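Local coordinates for protein agglutinin (Rhizoctonia solani, PDB 4G9M) that probably binds carbohydrates as a ricin-type beta-trefoil lectin and forms a domain-swapped dimer, at residues 76-81 against 125-130; 87-92 against 102-107. One frame throughout, in Å; residues are numbered along the deposited sequence.

In the fold
Contacts 1 and 2 lie about 12 Å apart, centre to centre, in one beta-trefoil lectin fold. Both segments of contact 2 (87-92 and 102-107) fall between those of contact 1 (76-81 and 125-130) along the chain. Contact 1 joins a turn to strand 122-128. Contact 2 closes the open end of the hairpin 90-94/99-103. They touch directly: Y126 OH of contact 1 lies 3.6 Å from V88 CG2 of contact 2. N129 ND2 also comes within 4.2 Å of E102 OE2. Both contacts reach the second subunit, contact 1 through N129 and contact 2 through I92 and R107.

Contact 1 (76-81 against 125-130); sequences QNSVNV and IYYNNN
Y126 and V81 meet ring against methyl, while the backbone of Y126 is tied to the turn 76-79. The CB of Y126 faces two carbonyls, with Q76 O at 3.8 Å and V79 O slightly farther. Its CG lies anti to the carbonyl carbon (chi1 -69°), which leads the ring past V81. CD2 lies near both V79 O and V81 CG2. CE2 is nearest to V81 CG2, at 3.5 Å, and has N80 O at the ring edge. V81 CG2 sits over one face, 3.7 Å from the ring centroid and 20° off its normal, so this is a CH-pi contact offset toward the rim. The tip, OH, hydrogen-bonds to G70 O. The 76-79 turn is type II, with S78 at positive phi. Here it docks on the end of strand 122-128 in the trefoil. S78 N donates to Y126 O (2.8 Å), and Y126 N donates to V79 O (2.9 Å), so both polar backbone atoms of Y126 are bound. The N77 and Y127 side chains cross at about a right angle, with amide and ring planes 60° apart. N77 OD1 accepts a hydrogen bond from N128 N at 2.8 Å, nearly in line with the amide C=O. S78 OG stands at the Y127 ring edge. Beyond the strand, Q135 hydrogen-bonds to N128 O and N130 N. N129 ND2 hydrogen-bonds to N56 OD1 of the second subunit.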
loop_
_atom_site.group_PDB
_atom_site.type_symbol
_atom_site.label_atom_id
_atom_site.label_comp_id
_atom_site.label_asym_id
_atom_site.label_seq_id
_atom_site.Cartn_x
_atom_site.Cartn_y
_atom_site.Cartn_z
ATOM N N GLN B 76 0.218 12.832 -16.824
ATOM C CA GLN B 76 1.586 13.358 -16.899
ATOM C C GLN B 76 1.692 14.309 -15.733
ATOM O O GLN B 76 0.686 14.568 -15.063
ATOM C CB GLN B 76 1.805 14.191 -18.160
ATOM C CG GLN B 76 1.667 13.474 -19.456
ATOM C CD GLN B 76 2.005 14.381 -20.611
ATOM O OE1 GLN B 76 2.532 15.485 -20.416
ATOM N NE2 GLN B 76 1.711 13.929 -21.824
ATOM N N ASN B 77 2.877 14.880 -15.516
ATOM C CA ASN B 77 3.038 15.825 -14.423
ATOM C C ASN B 77 2.104 17.030 -14.528
ATOM O O ASN B 77 1.943 17.606 -15.608
ATOM C CB ASN B 77 4.481 16.290 -14.311
ATOM C CG ASN B 77 5.363 15.290 -13.592
ATOM O OD1 ASN B 77 4.970 14.714 -12.586
ATOM N ND2 ASN B 77 6.564 15.087 -14.103
ATOM N N SER B 78 1.476 17.357 -13.400
ATOM C CA SER B 78 0.583 18.521 -13.246
ATOM C C SER B 78 -0.793 18.428 -13.925
ATOM O O SER B 78 -1.560 19.392 -13.910
ATOM C CB SER B 78 1.299 19.824 -13.624
ATOM O OG SER B 78 2.531 19.936 -12.928
ATOM N N VAL B 79 -1.119 17.273 -14.499
ATOM C CA VAL B 79 -2.456 17.054 -15.025
ATOM C C VAL B 79 -3.455 17.021 -13.867
ATOM O O VAL B 79 -3.190 16.410 -12.837
ATOM C CB VAL B 79 -2.530 15.747 -15.874
ATOM C CG1 VAL B 79 -3.965 15.377 -16.211
ATOM C CG2 VAL B 79 -1.718 15.909 -17.171
ATOM N N ASN B 80 -4.587 17.701 -14.024
ATOM C CA ASN B 80 -5.601 17.750 -12.979
ATOM C C ASN B 80 -6.230 16.402 -12.629
ATOM O O ASN B 80 -6.624 15.629 -13.506
ATOM C CB ASN B 80 -6.719 18.732 -13.352
ATOM C CG ASN B 80 -6.293 20.181 -13.239
ATOM O OD1 ASN B 80 -6.594 20.852 -12.252
ATOM N ND2 ASN B 80 -5.594 20.676 -14.253
ATOM N N VAL B 81 -6.344 16.143 -11.332
ATOM C CA VAL B 81 -7.202 15.077 -10.839
ATOM C C VAL B 81 -8.627 15.628 -10.802
ATOM O O VAL B 81 -8.861 16.714 -10.283
ATOM C CB VAL B 81 -6.765 14.623 -9.441
ATOM C CG1 VAL B 81 -7.681 13.540 -8.918
ATOM C CG2 VAL B 81 -5.318 14.130 -9.497
ATOM N N ILE B 125 -3.221 17.189 -8.243
ATOM C CA ILE B 125 -2.706 16.927 -9.583
ATOM C C ILE B 125 -2.016 15.566 -9.579
ATOM O O ILE B 125 -1.669 15.054 -8.517
ATOM C CB ILE B 125 -1.672 17.997 -10.006
ATOM C CG1 ILE B 125 -0.568 18.145 -8.946
ATOM C CG2 ILE B 125 -2.351 19.354 -10.244
ATOM C CD1 ILE B 125 0.622 19.024 -9.391
ATOM N N TYR B 126 -1.834 14.974 -10.758
ATOM C CA TYR B 126 -0.930 13.819 -10.876
ATOM C C TYR B 126 0.475 14.366 -10.892
ATOM O O TYR B 126 0.734 15.390 -11.537
ATOM C CB TYR B 126 -1.209 12.995 -12.153
ATOM C CG TYR B 126 -2.540 12.297 -12.041
ATOM C CD1 TYR B 126 -2.667 11.126 -11.318
ATOM C CD2 TYR B 126 -3.683 12.850 -12.593
ATOM C CE1 TYR B 126 -3.912 10.509 -11.159
ATOM C CE2 TYR B 126 -4.936 12.229 -12.438
ATOM C CZ TYR B 126 -5.035 11.076 -11.726
ATOM O OH TYR B 126 -6.277 10.470 -11.557
ATOM N N TYR B 127 1.395 13.720 -10.185
ATOM C CA TYR B 127 2.766 14.243 -10.147
ATOM C C TYR B 127 3.720 13.127 -9.781
ATOM O O TYR B 127 3.360 12.213 -9.048
ATOM C CB TYR B 127 2.874 15.352 -9.108
ATOM C CG TYR B 127 3.930 16.435 -9.306
ATOM C CD1 TYR B 127 3.914 17.290 -10.418
ATOM C CD2 TYR B 127 4.884 16.672 -8.323
ATOM C CE1 TYR B 127 4.846 18.316 -10.556
ATOM C CE2 TYR B 127 5.820 17.703 -8.454
ATOM C CZ TYR B 127 5.803 18.513 -9.572
ATOM O OH TYR B 127 6.713 19.539 -9.676
ATOM N N ASN B 128 4.945 13.216 -10.278
ATOM C CA ASN B 128 5.963 12.208 -9.986
ATOM C C ASN B 128 6.077 11.971 -8.490
ATOM O O ASN B 128 6.142 12.925 -7.713
ATOM C CB ASN B 128 7.316 12.668 -10.546
ATOM C CG ASN B 128 8.366 11.581 -10.489
ATOM O OD1 ASN B 128 8.369 10.671 -11.313
ATOM N ND2 ASN B 128 9.269 11.673 -9.520
ATOM N N ASN B 129 6.092 10.705 -8.089
ATOM C CA ASN B 129 6.138 10.362 -6.679
ATOM C C ASN B 129 7.530 10.650 -6.148
ATOM O O ASN B 129 8.492 9.952 -6.471
ATOM C CB ASN B 129 5.763 8.887 -6.452
ATOM C CG ASN B 129 5.583 8.542 -4.981
ATOM O OD1 ASN B 129 5.608 9.418 -4.115
ATOM N ND2 ASN B 129 5.383 7.247 -4.690
ATOM N N ASN B 130 7.620 11.687 -5.323
ATOM C CA ASN B 130 8.863 12.047 -4.655
ATOM C C ASN B 130 8.783 11.738 -3.173
ATOM O O ASN B 130 9.717 12.027 -2.420
ATOM C CB ASN B 130 9.123 13.532 -4.837
ATOM C CG ASN B 130 9.251 13.912 -6.301
ATOM O OD1 ASN B 130 9.926 13.217 -7.061
ATOM N ND2 ASN B 130 8.564 14.977 -6.714
#

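Contact 2 (87-92 against 102-107); sequences AVPLDI and EAADHR
D91 pairs with E102 across the hairpin and also reaches R107. The D91-E102 pair is antiparallel and hydrogen-bonded. D91 N donates to E102 O (2.9 Å), and E102 N returns a nearly straight bond to D91 O (2.9 Å). Both side chains project from the same face of the sheet. D91 CG lies anti to the carbonyl carbon (chi1 -83°), which leads its carboxylate toward R107. OD2 sits over the centre of the guanidinium, 3.4 Å from R107 CZ, with the two planes 89° apart. This is a salt bridge through charge alone, since no N-H points at the oxygen. R107 NE is instead used in the guanidinium plane, donating to A104 O at 3.2 Å. P89 covers the other end of the contact. Its carbonyl oxygen takes a hydrogen bond from A104 N (2.8 Å), which approaches tilted from the carbonyl plane, and another from water 1. That water accepts one from D105 N in turn, and so bridges P89 to the type I turn 103-106. P89 CB meets A104 CB, and its CG lies 3.5 Å from D105 OD2. E102 OE1 lies 4.1 Å from D91 OD2, so the two carboxylates probably repel each other. The guanidinium over D91 probably offsets part of this, and through NH1 it also forms a salt bridge with E102 of the second subunit.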
loop_
_atom_site.group_PDB
_atom_site.type_symbol
_atom_site.label_atom_id
_atom_site.label_comp_id
_atom_site.label_asym_id
_atom_site.label_seq_id
_atom_site.Cartn_x
_atom_site.Cartn_y
_atom_site.Cartn_z
ATOM N N ALA B 87 -13.097 5.991 -13.866
ATOM C CA ALA B 87 -12.127 5.935 -12.794
ATOM C C ALA B 87 -10.720 5.700 -13.323
ATOM O O ALA B 87 -10.509 4.893 -14.225
ATOM C CB ALA B 87 -12.486 4.815 -11.815
ATOM N N VAL B 88 -9.754 6.410 -12.755
ATOM C CA VAL B 88 -8.378 5.972 -12.870
ATOM C C VAL B 88 -8.123 4.928 -11.775
ATOM O O VAL B 88 -8.265 5.232 -10.585
ATOM C CB VAL B 88 -7.409 7.157 -12.699
ATOM C CG1 VAL B 88 -5.970 6.669 -12.476
ATOM C CG2 VAL B 88 -7.490 8.081 -13.909
ATOM N N PRO B 89 -7.769 3.686 -12.161
ATOM C CA PRO B 89 -7.475 2.689 -11.124
ATOM C C PRO B 89 -6.215 3.047 -10.339
ATOM O O PRO B 89 -5.260 3.574 -10.915
ATOM C CB PRO B 89 -7.276 1.395 -11.927
ATOM C CG PRO B 89 -6.764 1.890 -13.286
ATOM C CD PRO B 89 -7.556 3.151 -13.524
ATOM N N LEU B 90 -6.227 2.762 -9.035
ATOM C CA LEU B 90 -5.183 3.212 -8.111
ATOM C C LEU B 90 -4.605 2.036 -7.326
ATOM O O LEU B 90 -5.197 0.954 -7.280
ATOM C CB LEU B 90 -5.751 4.237 -7.113
ATOM C CG LEU B 90 -6.563 5.387 -7.724
ATOM C CD1 LEU B 90 -7.385 6.105 -6.656
ATOM C CD2 LEU B 90 -5.643 6.357 -8.438
ATOM N N ASP B 91 -3.442 2.270 -6.723
ATOM C CA ASP B 91 -2.817 1.365 -5.764
ATOM C C ASP B 91 -2.600 2.203 -4.518
ATOM O O ASP B 91 -2.083 3.319 -4.610
ATOM C CB ASP B 91 -1.446 0.914 -6.260
ATOM C CG ASP B 91 -1.507 -0.252 -7.234
ATOM O OD1 ASP B 91 -2.465 -1.073 -7.163
ATOM O OD2 ASP B 91 -0.545 -0.385 -8.031
ATOM N N ILE B 92 -2.987 1.691 -3.352
ATOM C CA ILE B 92 -2.783 2.437 -2.113
ATOM C C ILE B 92 -1.531 1.868 -1.433
ATOM O O ILE B 92 -1.520 0.707 -1.019
ATOM C CB ILE B 92 -4.012 2.316 -1.177
ATOM C CG1 ILE B 92 -5.311 2.610 -1.944
ATOM C CG2 ILE B 92 -3.882 3.280 -0.014
ATOM C CD1 ILE B 92 -5.294 3.974 -2.670
ATOM N N GLU B 102 -1.323 5.914 -5.753
ATOM C CA GLU B 102 -0.578 5.780 -7.006
ATOM C C GLU B 102 -1.513 5.451 -8.154
ATOM O O GLU B 102 -2.439 4.669 -7.987
ATOM C CB GLU B 102 0.387 4.591 -6.893
ATOM C CG GLU B 102 1.853 4.887 -6.855
ATOM C CD GLU B 102 2.688 3.617 -6.778
ATOM O OE1 GLU B 102 2.180 2.537 -7.159
ATOM O OE2 GLU B 102 3.845 3.696 -6.335
ATOM N N ALA B 103 -1.268 6.010 -9.336
ATOM C CA ALA B 103 -2.005 5.552 -10.513
ATOM C C ALA B 103 -1.535 4.149 -10.890
ATOM O O ALA B 103 -0.351 3.948 -11.202
ATOM C CB ALA B 103 -1.790 6.525 -11.684
ATOM N N ALA B 104 -2.450 3.184 -10.883
ATOM C CA ALA B 104 -2.086 1.775 -11.034
ATOM C C ALA B 104 -1.417 1.471 -12.371
ATOM O O ALA B 104 -0.553 0.605 -12.454
ATOM C CB ALA B 104 -3.299 0.893 -10.847
ATOM N N ASP B 105 -1.821 2.198 -13.409
ATOM C CA ASP B 105 -1.269 1.976 -14.739
ATOM C C ASP B 105 -0.306 3.077 -15.181
ATOM O O ASP B 105 0.167 3.083 -16.321
ATOM C CB ASP B 105 -2.395 1.757 -15.741
ATOM C CG ASP B 105 -3.159 0.458 -15.473
ATOM O OD1 ASP B 105 -2.486 -0.573 -15.214
ATOM O OD2 ASP B 105 -4.405 0.460 -15.514
ATOM N N HIS B 106 -0.005 3.988 -14.259
ATOM C CA HIS B 106 1.037 4.992 -14.441
ATOM C C HIS B 106 1.745 5.176 -13.104
ATOM O O HIS B 106 1.607 6.218 -12.476
ATOM C CB HIS B 106 0.414 6.329 -14.856
ATOM C CG HIS B 106 -0.446 6.247 -16.081
ATOM N ND1 HIS B 106 -1.736 5.757 -16.057
ATOM C CD2 HIS B 106 -0.197 6.589 -17.367
ATOM C CE1 HIS B 106 -2.243 5.804 -17.274
ATOM N NE2 HIS B 106 -1.333 6.308 -18.089
ATOM N N ARG B 107 2.514 4.175 -12.676
ATOM C CA ARG B 107 2.888 4.053 -11.263
ATOM C C ARG B 107 3.940 5.048 -10.773
ATOM O O ARG B 107 4.220 5.110 -9.572
ATOM C CB ARG B 107 3.351 2.626 -10.943
ATOM C CG ARG B 107 2.245 1.588 -11.030
ATOM C CD ARG B 107 2.681 0.258 -10.447
ATOM N NE ARG B 107 1.691 -0.788 -10.699
ATOM C CZ ARG B 107 1.682 -1.973 -10.095
ATOM N NH1 ARG B 107 2.601 -2.264 -9.187
ATOM N NH2 ARG B 107 0.744 -2.864 -10.393
HETATM O O HOH W 1 -3.941 4.194 -13.345
#